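Local coordinates for putative NADPH-dependent oxidoreductase (Desulfitobacterium hafniense DCB-2, PDB 3DB2), which probably catalyses NADPH-dependent oxidation or reduction of a substrate not yet identified, as a two-domain dehydrogenase with a Rossmann fold, at residues V6-M20 with L61-V74. Residues are numbered along the deposited sequence; the frame is centred on the assembly and turned at random.
Sequences VGVAAIGLGRWAYVM and LLAREDVEMVIITV
With CG trans to its carbonyl carbon (chi1 -50°) and the chain extended beyond, Glu68 swings its carboxylate back to Gly7, whereas Thr73, at chi1 52°, turns OG1 onto Gly12. These two side chains grip opposite ends of a parallel strand pair, 6-11 with 69-72, at the centre of the Rossmann sheet. Gly7 N donates to the anti side of Glu68 OE2 at 3.2 Å, from out of the carboxylate plane; the same oxygen forms a salt bridge with Arg315 of helix 302-316. Replacing Glu68 with alanine would probably cost Gly7 N its acceptor and Arg315 its carboxylate mate. Gly7 O accepts from both Glu68 N and Met69 N, and the pairing continues through Ala9 and Ile11 to Thr73 N.

On one face of the sheet, Met69 CE lies beside Val8 CG1 (3.7 Å), while Ile71 CD1 reaches Val8 CB. On the other, Leu61 and Val67 close over Ala9 CB, and Ile11 CD1 packs on Val70 CG1 at 3.6 Å. Beyond the strands, Gly12, Gly14 and Ala17 fit the GxGxxA pattern of the dinucleotide-binding turn, consistent with a cofactor site here. A water links Ala17 N to Thr73 O, and Thr73 CG2 approaches Trp16 CD1 obliquely, while Thr73 OG1 donates a 2.6 Å hydrogen bond to Gly12 O, tilted 21° from the carbonyl plane.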
ATOM      1  N   VAL C   6      35.286 -23.286   6.254  1.00 28.05           N
ATOM      2  CA  VAL C   6      34.610 -24.151   5.284  1.00 22.25           C
ATOM      3  C   VAL C   6      35.120 -23.734   3.914  1.00 20.82           C
ATOM      4  O   VAL C   6      35.141 -22.527   3.658  1.00 22.68           O
ATOM      5  CB  VAL C   6      33.074 -24.057   5.327  1.00 25.65           C
ATOM      6  CG1 VAL C   6      32.442 -24.649   4.068  1.00 22.33           C
ATOM      7  CG2 VAL C   6      32.484 -24.764   6.537  1.00 23.12           C
ATOM      8  N   GLY C   7      35.490 -24.696   3.085  1.00 23.04           N
ATOM      9  CA  GLY C   7      35.963 -24.440   1.741  1.00 24.45           C
ATOM     10  C   GLY C   7      34.843 -24.211   0.745  1.00 21.81           C
ATOM     11  O   GLY C   7      33.953 -25.045   0.581  1.00 21.74           O
ATOM     12  N   VAL C   8      34.888 -23.081   0.041  1.00 21.11           N
ATOM     13  CA  VAL C   8      33.782 -22.727  -0.848  1.00 19.87           C
ATOM     14  C   VAL C   8      34.272 -22.498  -2.260  1.00 18.50           C
ATOM     15  O   VAL C   8      35.446 -22.149  -2.466  1.00 23.95           O
ATOM     16  CB  VAL C   8      33.014 -21.500  -0.309  1.00 23.65           C
ATOM     17  CG1 VAL C   8      32.536 -21.813   1.112  1.00 23.32           C
ATOM     18  CG2 VAL C   8      33.833 -20.230  -0.308  1.00 21.50           C
ATOM     19  N   ALA C   9      33.398 -22.722  -3.222  1.00 16.94           N
ATOM     20  CA  ALA C   9      33.665 -22.451  -4.636  1.00 16.57           C
ATOM     21  C   ALA C   9      32.556 -21.542  -5.175  1.00 18.60           C
ATOM     22  O   ALA C   9      31.398 -21.812  -4.857  1.00 20.33           O
ATOM     23  CB  ALA C   9      33.711 -23.661  -5.541  1.00 18.61           C
ATOM     24  N   ALA C  10      32.947 -20.566  -5.972  1.00 17.84           N
ATOM     25  CA  ALA C  10      32.062 -19.620  -6.617  1.00 20.99           C
ATOM     26  C   ALA C  10      31.728 -20.159  -8.009  1.00 19.54           C
ATOM     27  O   ALA C  10      32.603 -20.404  -8.818  1.00 15.98           O
ATOM     28  CB  ALA C  10      32.612 -18.198  -6.711  1.00 18.88           C
ATOM     29  N   ILE C  11      30.451 -20.364  -8.262  1.00 19.52           N
ATOM     30  CA  ILE C  11      29.960 -20.747  -9.573  1.00 20.59           C
ATOM     31  C   ILE C  11      29.052 -19.677 -10.157  1.00 24.62           C
ATOM     32  O   ILE C  11      27.996 -19.354  -9.607  1.00 23.78           O
ATOM     33  CB  ILE C  11      29.276 -22.123  -9.487  1.00 22.99           C
ATOM     34  CG1 ILE C  11      30.287 -23.221  -9.144  1.00 24.58           C
ATOM     35  CG2 ILE C  11      28.541 -22.430 -10.769  1.00 17.33           C
ATOM     36  CD1 ILE C  11      29.673 -24.463  -8.552  1.00 27.25           C
ATOM     37  N   GLY C  12      29.486 -19.106 -11.284  1.00 21.65           N
ATOM     38  CA  GLY C  12      28.715 -18.050 -11.953  1.00 23.84           C
ATOM     39  C   GLY C  12      29.424 -16.751 -11.592  1.00 26.12           C
ATOM     40  O   GLY C  12      29.325 -16.213 -10.484  1.00 24.42           O
ATOM     41  N   LEU C  13      30.240 -16.207 -12.497  1.00 24.59           N
ATOM     42  CA  LEU C  13      31.120 -15.125 -12.009  1.00 21.90           C
ATOM     43  C   LEU C  13      30.763 -13.794 -12.652  1.00 25.82           C
ATOM     44  O   LEU C  13      31.625 -13.061 -13.144  1.00 27.62           O
ATOM     45  CB  LEU C  13      32.554 -15.554 -12.249  1.00 20.82           C
ATOM     46  CG  LEU C  13      32.925 -16.934 -11.693  1.00 19.01           C
ATOM     47  CD1 LEU C  13      34.359 -17.265 -12.055  1.00 20.57           C
ATOM     48  CD2 LEU C  13      32.736 -16.977 -10.189  1.00 21.47           C
ATOM     49  N   GLY C  14      29.475 -13.471 -12.642  1.00 24.97           N
ATOM     50  CA  GLY C  14      28.933 -12.166 -12.946  1.00 21.70           C
ATOM     51  C   GLY C  14      29.134 -11.165 -11.827  1.00 22.80           C
ATOM     52  O   GLY C  14      29.816 -11.310 -10.825  1.00 22.71           O
ATOM     53  N   ARG C  15      28.514 -10.014 -11.978  1.00 26.13           N
ATOM     54  CA  ARG C  15      28.517  -8.900 -11.050  1.00 26.63           C
ATOM     55  C   ARG C  15      28.209  -9.356  -9.634  1.00 22.32           C
ATOM     56  O   ARG C  15      28.982  -9.103  -8.726  1.00 22.82           O
ATOM     57  CB  ARG C  15      27.459  -7.880 -11.537  1.00 26.60           C
ATOM     58  N   TRP C  16      27.070 -10.015  -9.454  1.00 24.26           N
ATOM     59  CA  TRP C  16      26.618 -10.414  -8.125  1.00 27.10           C
ATOM     60  C   TRP C  16      27.617 -11.363  -7.493  1.00 21.78           C
ATOM     61  O   TRP C  16      27.817 -11.317  -6.279  1.00 21.22           O
ATOM     62  CB  TRP C  16      25.200 -11.027  -8.185  1.00 27.44           C
ATOM     63  CG  TRP C  16      24.681 -11.152  -6.775  1.00 32.97           C
ATOM     64  CD1 TRP C  16      24.398 -12.318  -6.120  1.00 32.06           C
ATOM     65  CD2 TRP C  16      24.399 -10.074  -5.866  1.00 30.55           C
ATOM     66  NE1 TRP C  16      23.953 -12.028  -4.853  1.00 33.64           N
ATOM     67  CE2 TRP C  16      23.944 -10.662  -4.677  1.00 31.29           C
ATOM     68  CE3 TRP C  16      24.485  -8.676  -5.950  1.00 34.53           C
ATOM     69  CZ2 TRP C  16      23.577  -9.893  -3.573  1.00 28.92           C
ATOM     70  CZ3 TRP C  16      24.122  -7.901  -4.855  1.00 30.22           C
ATOM     71  CH2 TRP C  16      23.675  -8.537  -3.691  1.00 30.89           C
ATOM     72  N   ALA C  17      28.309 -12.209  -8.267  1.00 20.40           N
ATOM     73  CA  ALA C  17      29.348 -13.024  -7.649  1.00 17.82           C
ATOM     74  C   ALA C  17      30.401 -12.245  -6.903  1.00 15.20           C
ATOM     75  O   ALA C  17      30.944 -12.674  -5.888  1.00 17.16           O
ATOM     76  CB  ALA C  17      30.036 -13.850  -8.740  1.00 22.10           C
ATOM     77  N   TYR C  18      30.773 -11.065  -7.410  1.00 20.14           N
ATOM     78  CA  TYR C  18      31.774 -10.215  -6.791  1.00 20.91           C
ATOM     79  C   TYR C  18      31.221  -9.472  -5.561  1.00 16.83           C
ATOM     80  O   TYR C  18      31.863  -9.260  -4.540  1.00 18.03           O
ATOM     81  CB  TYR C  18      32.257  -9.194  -7.831  1.00 23.17           C
ATOM     82  CG  TYR C  18      33.108  -9.754  -8.949  1.00 21.43           C
ATOM     83  CD1 TYR C  18      32.602 -10.509  -9.990  1.00 26.06           C
ATOM     84  CD2 TYR C  18      34.475  -9.521  -8.934  1.00 25.71           C
ATOM     85  CE1 TYR C  18      33.415 -11.017 -10.992  1.00 27.65           C
ATOM     86  CE2 TYR C  18      35.297 -10.013  -9.926  1.00 24.95           C
ATOM     87  CZ  TYR C  18      34.770 -10.755 -10.955  1.00 27.93           C
ATOM     88  OH  TYR C  18      35.640 -11.220 -11.919  1.00 33.04           O
ATOM     89  N   VAL C  19      29.988  -8.998  -5.668  1.00 18.82           N
ATOM     90  CA  VAL C  19      29.356  -8.395  -4.485  1.00 20.62           C
ATOM     91  C   VAL C  19      29.332  -9.416  -3.356  1.00 23.12           C
ATOM     92  O   VAL C  19      29.658  -9.018  -2.235  1.00 21.90           O
ATOM     93  CB  VAL C  19      27.948  -7.897  -4.807  1.00 22.83           C
ATOM     94  CG1 VAL C  19      27.156  -7.439  -3.584  1.00 30.04           C
ATOM     95  CG2 VAL C  19      28.078  -6.736  -5.790  1.00 28.85           C
HETATM   96  N   MSE C  20      28.980 -10.666  -3.687  1.00 19.36           N
HETATM   97  CA  MSE C  20      28.932 -11.698  -2.646  1.00 21.97           C
HETATM   98  C   MSE C  20      30.317 -11.891  -2.049  1.00 22.32           C
HETATM   99  O   MSE C  20      30.467 -11.828  -0.826  1.00 18.98           O
HETATM  100  CB  MSE C  20      28.358 -13.014  -3.164  1.00 22.59           C
HETATM  101  CG  MSE C  20      26.851 -13.076  -3.411  1.00 22.17           C
HETATM  102 SE   MSE C  20      25.754 -12.476  -1.894  0.75 22.58          SE
HETATM  103  CE  MSE C  20      26.220 -13.923  -0.688  1.00 21.74           C
ATOM    104  N   LEU C  61      36.109 -28.783 -10.741  1.00 22.33           N
ATOM    105  CA  LEU C  61      35.764 -28.087  -9.482  1.00 23.60           C
ATOM    106  C   LEU C  61      35.254 -29.103  -8.477  1.00 18.25           C
ATOM    107  O   LEU C  61      35.660 -29.158  -7.311  1.00 22.72           O
ATOM    108  CB  LEU C  61      34.749 -26.994  -9.789  1.00 22.90           C
ATOM    109  CG  LEU C  61      34.284 -26.033  -8.700  1.00 20.20           C
ATOM    110  CD1 LEU C  61      33.957 -24.698  -9.349  1.00 24.68           C
ATOM    111  CD2 LEU C  61      33.103 -26.652  -7.976  1.00 23.60           C
ATOM    112  N   LEU C  62      34.340 -29.967  -8.917  1.00 19.78           N
ATOM    113  CA  LEU C  62      33.695 -30.872  -7.963  1.00 17.83           C
ATOM    114  C   LEU C  62      34.652 -31.922  -7.439  1.00 24.10           C
ATOM    115  O   LEU C  62      34.426 -32.474  -6.355  1.00 26.64           O
ATOM    116  CB  LEU C  62      32.461 -31.446  -8.650  1.00 18.40           C
ATOM    117  CG  LEU C  62      31.347 -30.426  -8.921  1.00 20.68           C
ATOM    118  CD1 LEU C  62      30.266 -30.997  -9.822  1.00 22.75           C
ATOM    119  CD2 LEU C  62      30.736 -29.939  -7.604  1.00 25.50           C
ATOM    120  N   ALA C  63      35.724 -32.161  -8.174  1.00 23.53           N
ATOM    121  CA  ALA C  63      36.745 -33.133  -7.759  1.00 25.97           C
ATOM    122  C   ALA C  63      37.592 -32.622  -6.605  1.00 24.09           C
ATOM    123  O   ALA C  63      38.279 -33.404  -5.939  1.00 26.77           O
ATOM    124  CB  ALA C  63      37.657 -33.514  -8.919  1.00 24.73           C
ATOM    125  N   ARG C  64      37.565 -31.332  -6.307  1.00 20.05           N
ATOM    126  CA  ARG C  64      38.274 -30.832  -5.143  1.00 16.49           C
ATOM    127  C   ARG C  64      37.609 -31.170  -3.817  1.00 25.33           C
ATOM    128  O   ARG C  64      36.452 -30.826  -3.568  1.00 24.18           O
ATOM    129  CB  ARG C  64      38.371 -29.315  -5.263  1.00 24.08           C
ATOM    130  CG  ARG C  64      38.853 -28.819  -6.619  1.00 21.13           C
ATOM    131  CD  ARG C  64      39.139 -27.335  -6.492  1.00 24.05           C
ATOM    132  NE  ARG C  64      39.938 -26.821  -7.583  1.00 26.02           N
ATOM    133  CZ  ARG C  64      41.207 -26.468  -7.614  1.00 31.59           C
ATOM    134  NH1 ARG C  64      41.988 -26.554  -6.552  1.00 26.99           N
ATOM    135  NH2 ARG C  64      41.690 -26.018  -8.773  1.00 24.71           N
ATOM    136  N   GLU C  65      38.329 -31.862  -2.942  1.00 20.03           N
ATOM    137  CA  GLU C  65      37.798 -32.379  -1.695  1.00 19.88           C
ATOM    138  C   GLU C  65      37.691 -31.267  -0.663  1.00 20.40           C
ATOM    139  O   GLU C  65      36.948 -31.390   0.309  1.00 23.03           O
ATOM    140  CB  GLU C  65      38.676 -33.556  -1.232  1.00 26.75           C
ATOM    141  CG  GLU C  65      38.850 -34.609  -2.331  1.00 38.21           C
ATOM    142  CD  GLU C  65      38.808 -36.041  -1.833  1.00 47.61           C
ATOM    143  OE1 GLU C  65      38.636 -36.253  -0.613  1.00 49.92           O
ATOM    144  OE2 GLU C  65      38.953 -36.967  -2.676  1.00 41.05           O
ATOM    145  N   ASP C  66      38.410 -30.168  -0.871  1.00 22.77           N
ATOM    146  CA  ASP C  66      38.363 -29.039   0.044  1.00 24.58           C
ATOM    147  C   ASP C  66      37.259 -28.076  -0.406  1.00 22.44           C
ATOM    148  O   ASP C  66      36.984 -27.075   0.252  1.00 25.95           O
ATOM    149  CB  ASP C  66      39.712 -28.337   0.205  1.00 28.25           C
ATOM    150  CG  ASP C  66      40.436 -27.999  -1.074  1.00 27.05           C
ATOM    151  OD1 ASP C  66      40.007 -28.503  -2.130  1.00 26.77           O
ATOM    152  OD2 ASP C  66      41.429 -27.233  -1.002  1.00 28.37           O
ATOM    153  N   VAL C  67      36.581 -28.374  -1.511  1.00 20.10           N
ATOM    154  CA  VAL C  67      35.348 -27.607  -1.779  1.00 23.91           C
ATOM    155  C   VAL C  67      34.195 -28.300  -1.046  1.00 19.44           C
ATOM    156  O   VAL C  67      33.805 -29.385  -1.460  1.00 21.09           O
ATOM    157  CB  VAL C  67      35.053 -27.459  -3.271  1.00 22.09           C
ATOM    158  CG1 VAL C  67      33.618 -26.999  -3.513  1.00 16.64           C
ATOM    159  CG2 VAL C  67      36.027 -26.451  -3.853  1.00 18.46           C
ATOM    160  N   GLU C  68      33.719 -27.665   0.026  1.00 20.67           N
ATOM    161  CA  GLU C  68      32.652 -28.245   0.830  1.00 22.42           C
ATOM    162  C   GLU C  68      31.281 -27.668   0.436  1.00 19.34           C
ATOM    163  O   GLU C  68      30.268 -28.359   0.582  1.00 22.28           O
ATOM    164  CB  GLU C  68      32.902 -28.039   2.325  1.00 20.04           C
ATOM    165  CG  GLU C  68      34.297 -28.447   2.779  1.00 27.73           C
ATOM    166  CD  GLU C  68      34.481 -28.282   4.272  1.00 31.58           C
ATOM    167  OE1 GLU C  68      33.780 -29.005   5.014  1.00 30.18           O
ATOM    168  OE2 GLU C  68      35.321 -27.455   4.686  1.00 30.61           O
HETATM  169  N   MSE C  69      31.297 -26.424  -0.008  1.00 15.76           N
HETATM  170  CA  MSE C  69      30.069 -25.695  -0.311  1.00 11.30           C
HETATM  171  C   MSE C  69      30.272 -24.924  -1.623  1.00 17.81           C
HETATM  172  O   MSE C  69      31.341 -24.345  -1.857  1.00 19.53           O
HETATM  173  CB  MSE C  69      29.800 -24.618   0.753  1.00 17.18           C
HETATM  174  CG  MSE C  69      28.511 -23.828   0.501  1.00 23.46           C
HETATM  175 SE   MSE C  69      28.491 -22.071   1.366  0.75 22.80          SE
HETATM  176  CE  MSE C  69      29.424 -22.501   2.990  1.00 13.34           C
ATOM    177  N   VAL C  70      29.241 -24.890  -2.448  1.00 16.99           N
ATOM    178  CA  VAL C  70      29.255 -24.029  -3.630  1.00 18.53           C
ATOM    179  C   VAL C  70      28.328 -22.826  -3.417  1.00 18.95           C
ATOM    180  O   VAL C  70      27.295 -22.898  -2.762  1.00 18.47           O
ATOM    181  CB  VAL C  70      28.843 -24.766  -4.907  1.00 19.09           C
ATOM    182  CG1 VAL C  70      29.843 -25.877  -5.244  1.00 18.69           C
ATOM    183  CG2 VAL C  70      27.450 -25.375  -4.775  1.00 14.82           C
ATOM    184  N   ILE C  71      28.734 -21.719  -4.031  1.00 17.52           N
ATOM    185  CA  ILE C  71      28.007 -20.442  -3.975  1.00 14.89           C
ATOM    186  C   ILE C  71      27.575 -20.117  -5.395  1.00 19.42           C
ATOM    187  O   ILE C  71      28.378 -19.677  -6.230  1.00 18.57           O
ATOM    188  CB  ILE C  71      28.908 -19.393  -3.328  1.00 15.28           C
ATOM    189  CG1 ILE C  71      29.256 -19.769  -1.865  1.00 16.61           C
ATOM    190  CG2 ILE C  71      28.296 -17.995  -3.413  1.00 20.17           C
ATOM    191  CD1 ILE C  71      30.322 -18.925  -1.246  1.00 17.54           C
ATOM    192  N   ILE C  72      26.315 -20.387  -5.712  1.00 17.77           N
ATOM    193  CA  ILE C  72      25.759 -20.394  -7.048  1.00 16.88           C
ATOM    194  C   ILE C  72      25.070 -19.076  -7.365  1.00 19.27           C
ATOM    195  O   ILE C  72      24.023 -18.757  -6.796  1.00 18.23           O
ATOM    196  CB  ILE C  72      24.765 -21.567  -7.232  1.00 17.38           C
ATOM    197  CG1 ILE C  72      25.463 -22.904  -6.974  1.00 16.29           C
ATOM    198  CG2 ILE C  72      24.058 -21.569  -8.580  1.00 16.58           C
ATOM    199  CD1 ILE C  72      24.529 -24.091  -6.887  1.00 12.83           C
ATOM    200  N   THR C  73      25.661 -18.329  -8.272  1.00 19.66           N
ATOM    201  CA  THR C  73      25.167 -17.035  -8.726  1.00 23.76           C
ATOM    202  C   THR C  73      25.042 -17.039 -10.250  1.00 25.75           C
ATOM    203  O   THR C  73      25.529 -16.126 -10.906  1.00 31.20           O
ATOM    204  CB  THR C  73      26.081 -15.887  -8.276  1.00 18.79           C
ATOM    205  OG1 THR C  73      27.437 -16.133  -8.637  1.00 22.83           O
ATOM    206  CG2 THR C  73      26.169 -15.744  -6.747  1.00 23.24           C
ATOM    207  N   VAL C  74      24.422 -18.071 -10.770  1.00 22.42           N
ATOM    208  CA  VAL C  74      24.164 -18.288 -12.189  1.00 24.16           C
ATOM    209  C   VAL C  74      22.744 -17.847 -12.518  1.00 27.53           C
ATOM    210  O   VAL C  74      22.011 -17.608 -11.543  1.00 29.82           O
ATOM    211  CB  VAL C  74      24.357 -19.769 -12.529  1.00 25.54           C
ATOM    212  CG1 VAL C  74      25.725 -20.270 -12.089  1.00 25.94           C
ATOM    213  CG2 VAL C  74      23.239 -20.578 -11.866  1.00 26.99           C
TER
HETATM  214  O   HOH W   1      27.030 -13.396 -10.685  1.00 31.92           O